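Local coordinates for hydrogenase expression protein (Thiobacillus denitrificans, PDB 3SB1) that is of unknown function but probably takes part in the expression or maturation of hydrogenase, at residues Asn45-Leu50 with Leu81-Ala86; Ala86-Gly91 with Asp106-Pro111; Val113-His118 with Gln128-Ala133. All coordinates share one frame; numbering follows the deposited sequence. Where two conformers were deposited one is given.

Contact 1. Residues Asn45-Leu50 with Leu81-Ala86; sequences NALPLL and LEWLRA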
ATOM      1  N   ASN A  45      16.092  22.664 -12.952  1.00 34.23           N
ATOM      2  CA  ASN A  45      16.837  21.419 -12.904  1.00 32.34           C
ATOM      3  C   ASN A  45      16.080  20.158 -12.571  1.00 29.32           C
ATOM      4  O   ASN A  45      16.668  19.075 -12.541  1.00 29.33           O
ATOM      5  CB  ASN A  45      18.080  21.652 -12.061  1.00 33.34           C
ATOM      6  CG  ASN A  45      18.970  22.692 -12.687  1.00 34.93           C
ATOM      7  OD1 ASN A  45      19.173  22.691 -13.919  1.00 40.13           O
ATOM      8  ND2 ASN A  45      19.496  23.594 -11.874  1.00 39.20           N
ATOM      9  N   ALA A  46      14.768  20.262 -12.355  1.00 26.32           N
ATOM     10  CA  ALA A  46      13.972  19.081 -12.133  1.00 24.16           C
ATOM     11  C   ALA A  46      13.404  18.540 -13.468  1.00 23.49           C
ATOM     12  O   ALA A  46      12.986  17.404 -13.529  1.00 23.66           O
ATOM     13  CB  ALA A  46      12.849  19.374 -11.175  1.00 24.44           C
ATOM     14  N   LEU A  47      13.391  19.327 -14.544  0.50 24.24           N
ATOM     15  CA  LEU A  47      12.787  18.825 -15.810  0.50 23.80           C
ATOM     16  C   LEU A  47      13.433  17.545 -16.369  0.50 24.14           C
ATOM     17  O   LEU A  47      12.742  16.668 -16.894  0.50 23.09           O
ATOM     18  CB  LEU A  47      12.700  19.939 -16.865  0.50 25.56           C
ATOM     19  CG  LEU A  47      12.024  19.612 -18.202  0.50 25.17           C
ATOM     20  CD1 LEU A  47      10.652  18.922 -18.048  0.50 25.88           C
ATOM     21  CD2 LEU A  47      11.912  20.929 -18.976  0.50 25.43           C
ATOM     22  N   PRO A  48      14.758  17.392 -16.235  1.00 23.48           N
ATOM     23  CA  PRO A  48      15.327  16.122 -16.709  1.00 22.55           C
ATOM     24  C   PRO A  48      14.839  14.875 -16.007  1.00 21.57           C
ATOM     25  O   PRO A  48      15.020  13.750 -16.481  1.00 23.43           O
ATOM     26  CB  PRO A  48      16.828  16.301 -16.448  1.00 23.24           C
ATOM     27  CG  PRO A  48      17.040  17.728 -16.595  1.00 25.28           C
ATOM     28  CD  PRO A  48      15.819  18.389 -15.984  1.00 26.03           C
ATOM     29  N   LEU A  49      14.261  15.073 -14.840  1.00 20.12           N
ATOM     30  CA  LEU A  49      13.764  13.954 -14.072  1.00 20.60           C
ATOM     31  C   LEU A  49      12.595  13.253 -14.731  1.00 19.68           C
ATOM     32  O   LEU A  49      12.399  12.056 -14.503  1.00 19.64           O
ATOM     33  CB  LEU A  49      13.392  14.377 -12.683  1.00 20.68           C
ATOM     34  CG  LEU A  49      14.565  14.719 -11.791  1.00 23.45           C
ATOM     35  CD1 LEU A  49      14.027  15.151 -10.410  1.00 20.58           C
ATOM     36  CD2 LEU A  49      15.558  13.580 -11.594  1.00 29.26           C
ATOM     37  N   LEU A  50      11.837  13.947 -15.588  1.00 19.64           N
ATOM     38  CA  LEU A  50      10.749  13.215 -16.240  1.00 19.31           C
ATOM     39  C   LEU A  50      11.353  12.149 -17.181  1.00 19.07           C
ATOM     40  O   LEU A  50      10.836  11.033 -17.276  1.00 17.17           O
ATOM     41  CB  LEU A  50       9.777  14.125 -16.972  1.00 18.66           C
ATOM     42  CG  LEU A  50       9.058  15.158 -16.108  1.00 23.07           C
ATOM     43  CD1 LEU A  50       8.182  16.066 -17.024  1.00 26.42           C
ATOM     44  CD2 LEU A  50       8.290  14.527 -14.932  1.00 23.81           C
ATOM     45  N   LEU A  81      11.196  20.961  -6.446  1.00 22.72           N
ATOM     46  CA  LEU A  81      10.484  19.808  -5.926  1.00 23.57           C
ATOM     47  C   LEU A  81       9.001  20.033  -5.935  1.00 22.62           C
ATOM     48  O   LEU A  81       8.259  19.122  -6.237  1.00 22.55           O
ATOM     49  CB  LEU A  81      10.960  19.433  -4.511  1.00 25.64           C
ATOM     50  CG  LEU A  81      12.392  18.935  -4.390  1.00 28.37           C
ATOM     51  CD1 LEU A  81      12.748  18.820  -2.929  1.00 35.63           C
ATOM     52  CD2 LEU A  81      12.534  17.579  -5.079  1.00 32.01           C
ATOM     53  N   GLU A  82       8.533  21.232  -5.600  1.00 23.95           N
ATOM     54  CA  GLU A  82       7.085  21.512  -5.639  1.00 24.22           C
ATOM     55  C   GLU A  82       6.568  21.366  -7.074  1.00 22.20           C
ATOM     56  O   GLU A  82       5.457  20.892  -7.300  1.00 22.09           O
ATOM     57  CB  GLU A  82       6.778  22.929  -5.138  1.00 27.47           C
ATOM     58  CG  GLU A  82       7.099  23.166  -3.675  1.00 31.36           C
ATOM     59  CD  GLU A  82       7.029  24.636  -3.259  1.00 38.51           C
ATOM     60  OE1 GLU A  82       6.512  25.499  -4.025  1.00 41.47           O
ATOM     61  OE2 GLU A  82       7.546  24.936  -2.161  1.00 42.66           O
ATOM     62  N   TRP A  83       7.343  21.869  -8.035  1.00 20.85           N
ATOM     63  CA  TRP A  83       6.986  21.765  -9.445  1.00 19.84           C
ATOM     64  C   TRP A  83       6.851  20.292  -9.854  1.00 19.78           C
ATOM     65  O   TRP A  83       5.883  19.889 -10.474  1.00 19.88           O
ATOM     66  CB  TRP A  83       8.006  22.468 -10.350  1.00 20.08           C
ATOM     67  CG  TRP A  83       7.710  22.204 -11.792  1.00 21.97           C
ATOM     68  CD1 TRP A  83       6.836  22.913 -12.585  1.00 31.94           C
ATOM     69  CD2 TRP A  83       8.253  21.170 -12.630  1.00 22.24           C
ATOM     70  NE1 TRP A  83       6.815  22.392 -13.857  1.00 31.84           N
ATOM     71  CE2 TRP A  83       7.631  21.293 -13.900  1.00 30.03           C
ATOM     72  CE3 TRP A  83       9.164  20.124 -12.430  1.00 25.13           C
ATOM     73  CZ2 TRP A  83       7.921  20.437 -14.965  1.00 29.97           C
ATOM     74  CZ3 TRP A  83       9.409  19.247 -13.485  1.00 25.97           C
ATOM     75  CH2 TRP A  83       8.807  19.429 -14.742  1.00 28.40           C
ATOM     76  N   LEU A  84       7.856  19.490  -9.538  1.00 18.75           N
ATOM     77  CA  LEU A  84       7.826  18.081  -9.871  1.00 19.24           C
ATOM     78  C   LEU A  84       6.670  17.345  -9.208  1.00 17.81           C
ATOM     79  O   LEU A  84       6.000  16.550  -9.843  1.00 17.78           O
ATOM     80  CB  LEU A  84       9.173  17.425  -9.504  1.00 18.80           C
ATOM     81  CG  LEU A  84       9.297  15.955  -9.843  1.00 19.00           C
ATOM     82  CD1 LEU A  84       9.343  15.810 -11.353  1.00 20.52           C
ATOM     83  CD2 LEU A  84      10.560  15.342  -9.215  1.00 18.59           C
ATOM     84  N   ARG A  85       6.440  17.580  -7.921  0.50 19.30           N
ATOM     85  CA  ARG A  85       5.328  16.902  -7.216  0.50 20.35           C
ATOM     86  C   ARG A  85       4.011  17.269  -7.880  0.50 20.04           C
ATOM     87  O   ARG A  85       3.150  16.398  -8.100  0.50 21.29           O
ATOM     88  CB  ARG A  85       5.291  17.242  -5.717  0.50 20.79           C
ATOM     89  CG  ARG A  85       4.228  16.484  -4.862  0.50 26.27           C
ATOM     90  CD  ARG A  85       4.636  15.049  -4.556  0.50 30.44           C
ATOM     91  NE  ARG A  85       3.676  14.203  -3.817  0.50 32.79           N
ATOM     92  CZ  ARG A  85       3.650  14.060  -2.490  0.50 38.01           C
ATOM     93  NH1 ARG A  85       2.780  13.235  -1.918  0.50 36.02           N
ATOM     94  NH2 ARG A  85       4.493  14.738  -1.727  0.50 40.85           N
ATOM     95  N   ALA A  86       3.849  18.544  -8.235  1.00 21.10           N
ATOM     96  CA  ALA A  86       2.614  19.011  -8.886  1.00 23.57           C
ATOM     97  C   ALA A  86       2.443  18.419 -10.287  1.00 22.64           C
ATOM     98  O   ALA A  86       1.312  18.089 -10.719  1.00 23.12           O
ATOM     99  CB  ALA A  86       2.618  20.525  -8.950  1.00 25.25           C
TER
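The carbonyl oxygen of A46 serves its own turn and also faces helix 78-88: it accepts the backbone N-H of L49 (A46 O to L49 N 3.0 Å), and CZ3 of W83 approaches the same A46 O to 4.0 Å. The rest of the contact is hydrocarbon. A46 CB points at the helix and comes within 4.0 Å of W83 CE3, at the junction between the indole and the CB of L84. W83 holds CG opposite its backbone N (chi1 173°), which carries the ring out toward 45-50. There its CH2 corner takes L50 CD1 at 4.1 Å and, in one of two modelled conformers of L47, also the CD1 methyl of that leucine. L50 is forked between two partners: while CD1 goes to the indole, CD2 slides past L84 in the opposite direction, 3.9 Å from L84 CD1. The other methyl of L84 is used as well, CD2 lying 3.7 Å from CD1 of L49, with the two side chains crossing at about a right angle. Behind, L84 leans on W115 of strand 113-119, and L50 also touches L160 of the second subunit. The backbone N of A46 bonds a glycerol, probably from the crystallisation liquor. With only apolar carbons meeting between the side chains, the hold of 45-50 on helix 78-88 rests on fit and dispersion rather than on directional bonds.

Contact 2. Residues Ala86-Gly91 with Asp106-Pro111; sequences AELGGG and DETAFP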
ATOM      1  N   ALA A  86       3.849  18.544  -8.235  1.00 21.10           N
ATOM      2  CA  ALA A  86       2.614  19.011  -8.886  1.00 23.57           C
ATOM      3  C   ALA A  86       2.443  18.419 -10.287  1.00 22.64           C
ATOM      4  O   ALA A  86       1.312  18.089 -10.719  1.00 23.12           O
ATOM      5  CB  ALA A  86       2.618  20.525  -8.950  1.00 25.25           C
ATOM      6  N   GLU A  87       3.551  18.294 -11.013  1.00 19.76           N
ATOM      7  CA  GLU A  87       3.507  17.721 -12.339  1.00 18.33           C
ATOM      8  C   GLU A  87       3.153  16.234 -12.390  1.00 20.36           C
ATOM      9  O   GLU A  87       2.438  15.751 -13.285  1.00 21.05           O
ATOM     10  CB  GLU A  87       4.845  17.943 -12.998  1.00 22.58           C
ATOM     11  CG  GLU A  87       4.987  17.275 -14.321  1.00 23.19           C
ATOM     12  CD  GLU A  87       4.040  17.862 -15.387  1.00 30.59           C
ATOM     13  OE1 GLU A  87       3.671  19.058 -15.296  1.00 31.21           O
ATOM     14  OE2 GLU A  87       3.647  17.095 -16.282  1.00 33.88           O
ATOM     15  N   LEU A  88       3.704  15.464 -11.452  1.00 17.62           N
ATOM     16  CA  LEU A  88       3.427  14.043 -11.369  1.00 16.39           C
ATOM     17  C   LEU A  88       2.034  13.732 -10.837  1.00 16.97           C
ATOM     18  O   LEU A  88       1.489  12.668 -11.123  1.00 17.09           O
ATOM     19  CB  LEU A  88       4.497  13.343 -10.551  1.00 16.53           C
ATOM     20  CG  LEU A  88       5.913  13.373 -11.128  1.00 16.66           C
ATOM     21  CD1 LEU A  88       6.921  12.675 -10.170  1.00 16.11           C
ATOM     22  CD2 LEU A  88       5.930  12.663 -12.477  1.00 20.42           C
ATOM     23  N   GLY A  89       1.500  14.660 -10.051  1.00 19.57           N
ATOM     24  CA  GLY A  89       0.166  14.539  -9.510  1.00 18.30           C
ATOM     25  C   GLY A  89      -0.046  13.454  -8.485  1.00 19.73           C
ATOM     26  O   GLY A  89       0.875  12.766  -8.048  1.00 15.90           O
ATOM     27  N   GLY A  90      -1.315  13.286  -8.117  1.00 21.28           N
ATOM     28  CA  GLY A  90      -1.691  12.286  -7.121  1.00 20.64           C
ATOM     29  C   GLY A  90      -2.444  11.210  -7.818  1.00 20.53           C
ATOM     30  O   GLY A  90      -3.200  11.456  -8.741  1.00 23.07           O
ATOM     31  N   GLY A  91      -2.227   9.970  -7.367  1.00 19.84           N
ATOM     32  CA  GLY A  91      -2.835   8.827  -7.960  1.00 19.83           C
ATOM     33  C   GLY A  91      -3.808   8.083  -7.079  1.00 20.14           C
ATOM     34  O   GLY A  91      -4.261   8.592  -6.038  1.00 22.32           O
ATOM     35  N   ASP A 106       3.112   7.605  -1.687  1.00 12.79           N
ATOM     36  CA  ASP A 106       1.979   8.004  -2.499  1.00 15.28           C
ATOM     37  C   ASP A 106       2.192   7.689  -3.968  1.00 13.02           C
ATOM     38  O   ASP A 106       3.188   8.121  -4.571  1.00 14.54           O
ATOM     39  CB  ASP A 106       1.720   9.496  -2.357  1.00 15.39           C
ATOM     40  CG  ASP A 106       1.273   9.883  -0.936  1.00 24.37           C
ATOM     41  OD1 ASP A 106       0.564   9.087  -0.305  1.00 25.27           O
ATOM     42  OD2 ASP A 106       1.709  10.935  -0.431  1.00 30.80           O
ATOM     43  N   GLU A 107       1.254   6.982  -4.554  1.00 12.05           N
ATOM     44  CA  GLU A 107       1.349   6.748  -5.991  1.00 12.34           C
ATOM     45  C   GLU A 107       1.025   8.109  -6.650  1.00 13.03           C
ATOM     46  O   GLU A 107       0.095   8.848  -6.216  1.00 14.59           O
ATOM     47  CB  GLU A 107       0.366   5.672  -6.460  1.00 14.04           C
ATOM     48  CG  GLU A 107       0.720   5.149  -7.837  1.00 16.99           C
ATOM     49  CD  GLU A 107       0.088   3.864  -8.188  1.00 26.94           C
ATOM     50  OE1 GLU A 107      -0.991   3.569  -7.582  1.00 27.86           O
ATOM     51  OE2 GLU A 107       0.715   3.148  -9.043  1.00 26.25           O
ATOM     52  N   THR A 108       1.785   8.454  -7.663  1.00 11.95           N
ATOM     53  CA  THR A 108       1.508   9.652  -8.456  1.00 12.78           C
ATOM     54  C   THR A 108       0.389   9.329  -9.478  1.00 10.47           C
ATOM     55  O   THR A 108      -0.178   8.232  -9.519  1.00 12.26           O
ATOM     56  CB  THR A 108       2.750  10.148  -9.211  1.00 10.68           C
ATOM     57  OG1 THR A 108       3.094   9.224 -10.252  1.00 11.97           O
ATOM     58  CG2 THR A 108       3.918  10.307  -8.216  1.00 12.78           C
ATOM     59  N   ALA A 109       0.066  10.297 -10.341  1.00 13.77           N
ATOM     60  CA  ALA A 109      -0.930  10.064 -11.353  1.00 14.66           C
ATOM     61  C   ALA A 109      -0.467   9.026 -12.406  1.00 13.92           C
ATOM     62  O   ALA A 109      -1.287   8.559 -13.209  1.00 15.39           O
ATOM     63  CB  ALA A 109      -1.266  11.353 -12.106  1.00 15.75           C
ATOM     64  N   PHE A 110       0.824   8.711 -12.412  1.00 12.47           N
ATOM     65  CA  PHE A 110       1.443   7.753 -13.319  1.00 14.03           C
ATOM     66  C   PHE A 110       1.650   6.403 -12.599  1.00 14.00           C
ATOM     67  O   PHE A 110       2.494   6.296 -11.719  1.00 14.14           O
ATOM     68  CB  PHE A 110       2.799   8.270 -13.807  1.00 13.59           C
ATOM     69  CG  PHE A 110       2.698   9.540 -14.613  1.00 15.35           C
ATOM     70  CD1 PHE A 110       2.405   9.457 -15.976  1.00 15.47           C
ATOM     71  CD2 PHE A 110       2.743  10.773 -14.022  1.00 18.85           C
ATOM     72  CE1 PHE A 110       2.328  10.560 -16.730  1.00 16.50           C
ATOM     73  CE2 PHE A 110       2.597  11.934 -14.800  1.00 23.43           C
ATOM     74  CZ  PHE A 110       2.371  11.804 -16.172  1.00 20.88           C
ATOM     75  N   PRO A 111       0.876   5.369 -12.952  1.00 13.55           N
ATOM     76  CA  PRO A 111       1.029   4.069 -12.306  1.00 14.76           C
ATOM     77  C   PRO A 111       2.464   3.581 -12.360  1.00 13.85           C
ATOM     78  O   PRO A 111       3.123   3.700 -13.404  1.00 14.53           O
ATOM     79  CB  PRO A 111       0.149   3.165 -13.153  1.00 15.53           C
ATOM     80  CG  PRO A 111      -0.991   4.111 -13.554  1.00 16.58           C
ATOM     81  CD  PRO A 111      -0.337   5.417 -13.809  1.00 14.26           C
TER
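Two backbone bonds tie the end of helix 78-88 and the glycines after it to the end of strand 102-107 and the turn that follows: A109 N gives its hydrogen to L88 O (2.9 Å), and G91 N gives its own to E107 O (2.8 Å), a bent bond whose donor stands above the carbonyl plane. Between them, T108 CA offers a CA-H...O contact to G89 O, and G91 CA another to T108 O at 3.1 Å. G89 leaves the helix with positive phi (68°), and at G91 a CB would run into T108 O, so the close approach at G91 probably depends on glycine.

Among the side chains, T108 sits on the helix end. Its CG2 packs on L88 CB at 3.9 Å, while OG1, held between the backbone N and the carbonyl carbon (chi1 69°), turns back to accept F110 N at 3.2 Å and also bonds V113 O. A valine here would lack OG1 and would probably leave the F110 N-H without its acceptor, V113 O without this partner, and the bend less firmly set. F110 crosses L88 at about a right angle, its CD2 lying 4.0 Å from L88 CD2, and E87 O comes to the edge of the same ring, 4.1 Å from F110 CE2. Two acidic side chains have partners in the second subunit: E87 forms a salt bridge with R156 of that subunit, and buried E107 bonds S141 of that subunit through OE2, which also accepts from G112 N. OG1 of T108 closing on the N-H two residues on is an ST turn, here bending the chain between strands 102-107 and 113-119 where a glycine-rich helix exit leads into strand 93-97, outermost in this chain's sheet.

Contact 3. Residues Val113-His118 with Gln128-Ala133; sequences VWWIIH and QFIEVA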
ATOM      1  N   VAL A 113       4.853   4.887 -10.485  1.00 11.78           N
ATOM      2  CA  VAL A 113       5.713   5.976 -10.015  1.00 11.15           C
ATOM      3  C   VAL A 113       5.209   6.462  -8.700  1.00 12.21           C
ATOM      4  O   VAL A 113       4.088   6.987  -8.612  1.00 12.64           O
ATOM      5  CB  VAL A 113       5.759   7.116 -11.041  1.00 11.41           C
ATOM      6  CG1 VAL A 113       6.750   8.234 -10.578  1.00 10.67           C
ATOM      7  CG2 VAL A 113       6.094   6.609 -12.482  1.00 13.43           C
ATOM      8  N   TRP A 114       6.018   6.255  -7.659  1.00 11.64           N
ATOM      9  CA  TRP A 114       5.654   6.555  -6.291  1.00 10.04           C
ATOM     10  C   TRP A 114       6.510   7.608  -5.679  1.00 11.20           C
ATOM     11  O   TRP A 114       7.733   7.597  -5.898  1.00 12.73           O
ATOM     12  CB  TRP A 114       5.762   5.245  -5.435  1.00 11.84           C
ATOM     13  CG  TRP A 114       5.010   4.071  -5.940  1.00 12.36           C
ATOM     14  CD1 TRP A 114       5.348   3.242  -7.008  1.00 11.83           C
ATOM     15  CD2 TRP A 114       3.748   3.579  -5.449  1.00 11.67           C
ATOM     16  NE1 TRP A 114       4.365   2.309  -7.203  1.00 12.18           N
ATOM     17  CE2 TRP A 114       3.389   2.449  -6.244  1.00 12.75           C
ATOM     18  CE3 TRP A 114       2.960   3.917  -4.367  1.00 12.16           C
ATOM     19  CZ2 TRP A 114       2.249   1.721  -5.985  1.00 13.04           C
ATOM     20  CZ3 TRP A 114       1.815   3.167  -4.112  1.00 16.40           C
ATOM     21  CH2 TRP A 114       1.455   2.133  -4.936  1.00 14.31           C
ATOM     22  N   TRP A 115       5.909   8.471  -4.857  1.00 11.02           N
ATOM     23  CA  TRP A 115       6.642   9.562  -4.152  1.00 12.28           C
ATOM     24  C   TRP A 115       6.699   9.150  -2.676  1.00 12.95           C
ATOM     25  O   TRP A 115       5.660   8.995  -2.036  1.00 12.94           O
ATOM     26  CB  TRP A 115       5.929  10.893  -4.273  1.00 13.38           C
ATOM     27  CG  TRP A 115       6.753  12.061  -3.857  1.00 14.13           C
ATOM     28  CD1 TRP A 115       7.119  12.425  -2.598  1.00 17.25           C
ATOM     29  CD2 TRP A 115       7.283  13.071  -4.739  1.00 12.87           C
ATOM     30  NE1 TRP A 115       7.895  13.588  -2.649  1.00 16.42           N
ATOM     31  CE2 TRP A 115       7.961  14.012  -3.948  1.00 12.80           C
ATOM     32  CE3 TRP A 115       7.159  13.309  -6.090  1.00 16.19           C
ATOM     33  CZ2 TRP A 115       8.565  15.155  -4.492  1.00 14.80           C
ATOM     34  CZ3 TRP A 115       7.792  14.444  -6.635  1.00 18.08           C
ATOM     35  CH2 TRP A 115       8.473  15.344  -5.820  1.00 17.07           C
ATOM     36  N   ILE A 116       7.914   8.993  -2.168  0.50 11.11           N
ATOM     37  CA  ILE A 116       8.150   8.524  -0.825  0.50 12.10           C
ATOM     38  C   ILE A 116       8.793   9.615   0.038  0.50 12.34           C
ATOM     39  O   ILE A 116       9.715  10.319  -0.409  0.50 12.11           O
ATOM     40  CB  ILE A 116       9.122   7.324  -0.890  0.50 11.93           C
ATOM     41  CG1 ILE A 116       8.682   6.340  -2.006  0.50 15.44           C
ATOM     42  CG2 ILE A 116       9.268   6.669   0.480  0.50 15.67           C
ATOM     43  CD1 ILE A 116       7.327   5.736  -1.821  0.50 18.62           C
ATOM     44  N   ILE A 117       8.258   9.795   1.242  1.00 11.83           N
ATOM     45  CA  ILE A 117       8.852  10.723   2.192  1.00 13.28           C
ATOM     46  C   ILE A 117       8.892  10.040   3.555  1.00 13.83           C
ATOM     47  O   ILE A 117       7.859   9.497   4.011  1.00 15.21           O
ATOM     48  CB  ILE A 117       8.056  12.054   2.365  1.00 13.16           C
ATOM     49  CG1 ILE A 117       7.898  12.815   1.064  1.00 16.52           C
ATOM     50  CG2 ILE A 117       8.697  12.893   3.519  1.00 17.26           C
ATOM     51  CD1 ILE A 117       6.840  13.901   1.138  1.00 21.32           C
ATOM     52  N   HIS A 118      10.066  10.013   4.188  1.00 11.94           N
ATOM     53  CA  HIS A 118      10.132   9.557   5.587  1.00 12.91           C
ATOM     54  C   HIS A 118      10.483  10.740   6.482  1.00 12.20           C
ATOM     55  O   HIS A 118      11.379  11.481   6.192  1.00 12.80           O
ATOM     56  CB  HIS A 118      11.211   8.521   5.876  1.00 14.28           C
ATOM     57  CG  HIS A 118      11.165   8.043   7.280  1.00 15.14           C
ATOM     58  ND1 HIS A 118      12.062   8.427   8.262  1.00 17.16           N
ATOM     59  CD2 HIS A 118      10.248   7.249   7.898  1.00 13.27           C
ATOM     60  CE1 HIS A 118      11.702   7.854   9.409  1.00 15.37           C
ATOM     61  NE2 HIS A 118      10.619   7.149   9.210  1.00 21.29           N
ATOM     62  N   GLN A 128      13.637  11.600   0.890  1.00 14.77           N
ATOM     63  CA  GLN A 128      12.520  11.852  -0.036  1.00 13.21           C
ATOM     64  C   GLN A 128      13.028  11.293  -1.355  1.00 14.95           C
ATOM     65  O   GLN A 128      14.119  11.635  -1.791  1.00 14.37           O
ATOM     66  CB  GLN A 128      12.219  13.361  -0.141  1.00 16.90           C
ATOM     67  CG  GLN A 128      11.150  13.655  -1.014  1.00 17.73           C
ATOM     68  CD  GLN A 128      10.590  15.069  -0.837  1.00 15.14           C
ATOM     69  OE1 GLN A 128       9.402  15.268  -1.069  1.00 17.73           O
ATOM     70  NE2 GLN A 128      11.420  16.038  -0.367  1.00 20.75           N
ATOM     71  N   PHE A 129      12.218  10.475  -2.002  1.00 11.18           N
ATOM     72  CA  PHE A 129      12.613   9.849  -3.234  1.00 12.28           C
ATOM     73  C   PHE A 129      11.470   9.338  -4.024  1.00 13.15           C
ATOM     74  O   PHE A 129      10.344   9.168  -3.513  1.00 13.50           O
ATOM     75  CB  PHE A 129      13.633   8.716  -2.977  1.00 12.69           C
ATOM     76  CG  PHE A 129      13.119   7.537  -2.173  1.00 11.99           C
ATOM     77  CD1 PHE A 129      12.607   6.385  -2.782  1.00 14.47           C
ATOM     78  CD2 PHE A 129      13.140   7.558  -0.763  1.00 15.10           C
ATOM     79  CE1 PHE A 129      12.227   5.302  -2.064  1.00 15.14           C
ATOM     80  CE2 PHE A 129      12.694   6.457  -0.024  1.00 16.09           C
ATOM     81  CZ  PHE A 129      12.208   5.331  -0.659  1.00 16.33           C
ATOM     82  N   ILE A 130      11.747   9.133  -5.309  0.50 12.68           N
ATOM     83  CA  ILE A 130      10.789   8.544  -6.230  0.50 12.34           C
ATOM     84  C   ILE A 130      11.162   7.055  -6.299  0.50 12.48           C
ATOM     85  O   ILE A 130      12.346   6.677  -6.335  0.50 12.34           O
ATOM     86  CB  ILE A 130      10.872   9.093  -7.672  0.50 12.48           C
ATOM     87  CG1 ILE A 130      10.719  10.605  -7.738  0.50 15.58           C
ATOM     88  CG2 ILE A 130       9.778   8.417  -8.526  0.50 13.24           C
ATOM     89  CD1 ILE A 130       9.370  11.087  -7.339  0.50 15.51           C
ATOM     90  N   GLU A 131      10.158   6.201  -6.255  1.00 12.16           N
ATOM     91  CA  GLU A 131      10.382   4.750  -6.406  1.00 13.32           C
ATOM     92  C   GLU A 131       9.572   4.312  -7.604  1.00 13.85           C
ATOM     93  O   GLU A 131       8.387   4.623  -7.679  1.00 14.05           O
ATOM     94  CB  GLU A 131      10.017   4.000  -5.137  1.00 14.91           C
ATOM     95  CG  GLU A 131      10.401   2.538  -5.141  1.00 22.87           C
ATOM     96  CD  GLU A 131      10.157   1.862  -3.751  1.00 25.36           C
ATOM     97  OE1 GLU A 131       9.597   2.481  -2.831  1.00 32.20           O
ATOM     98  OE2 GLU A 131      10.573   0.713  -3.589  1.00 40.85           O
ATOM     99  N   VAL A 132      10.255   3.735  -8.621  1.00 12.40           N
ATOM    100  CA  VAL A 132       9.608   3.224  -9.804  1.00 13.00           C
ATOM    101  C   VAL A 132       9.519   1.709  -9.548  1.00 12.30           C
ATOM    102  O   VAL A 132      10.511   0.995  -9.508  1.00 14.86           O
ATOM    103  CB  VAL A 132      10.301   3.618 -11.054  1.00 12.81           C
ATOM    104  CG1 VAL A 132       9.662   2.886 -12.277  1.00 15.65           C
ATOM    105  CG2 VAL A 132      10.363   5.167 -11.214  1.00 15.39           C
ATOM    106  N   ALA A 133       8.302   1.241  -9.344  1.00 10.97           N
ATOM    107  CA  ALA A 133       8.017  -0.114  -8.877  1.00 12.93           C
ATOM    108  C   ALA A 133       6.554  -0.434  -8.995  1.00 12.53           C
ATOM    109  O   ALA A 133       5.704   0.474  -9.043  1.00 13.87           O
ATOM    110  CB  ALA A 133       8.440  -0.187  -7.367  1.00 15.28           C
TER
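W115 hands its indole N-H to the side-chain oxygen of Q128 (NE1 to OE1 2.8 Å); the oxygen lies in the ring plane, while amide and indole planes stand 78° apart. Q128 reaches it with an extended chain that runs beside I117, bringing OE1 to 3.6 Å from I117 CG1. On the other face of the sheet, W114 NE1 donates to A133 O just past the strand end (2.9 Å), a bent bond whose donor rises above the carbonyl plane. F129 CG sits between its backbone N and carbonyl carbon (chi1 64°), which turns one ring face over I116, whose CB sits 3.7 Å from the ring centroid in a CH-pi contact. Beneath these lies the antiparallel hairpin, with W114-E131 and I116-F129 as hydrogen-bonded pairs; I116 N meets F129 O at 2.8 Å, and E131 N meets W114 O at 2.8 Å. Further out, W115 rests on L88 and forms a cation-pi contact with R85, V113 packs on I53 and L57 of helix 48-63, and E131 OE2 accepts from E137 N. Both tryptophan N-H groups thus find acceptors in 128-133, one a side chain and one the backbone just past the strand, so side chains as well as backbone fix the pairing.

How the contacts relate
Contact 3 lies near the centre of the chain and is the core of the antiparallel sheet; contact 2, partly buried, sits where strand 102-107 ends, and contact 1 is farthest out, though mostly buried. Contacts 1 and 2 share A86 and helix 78-88, while contacts 2 and 3 meet in neighbouring strands 102-107 and 113-119, where D106 O probably bonds W115 N. R85 joins all three, pairing with D106 and lying against W115. Their chemistry follows their place: hydrocarbon packing of a loop and helix start on helix 78-88 in contact 1, backbone bonds and glycines at a junction in contact 2, paired strands with indole donors in contact 3. All three touch the second subunit.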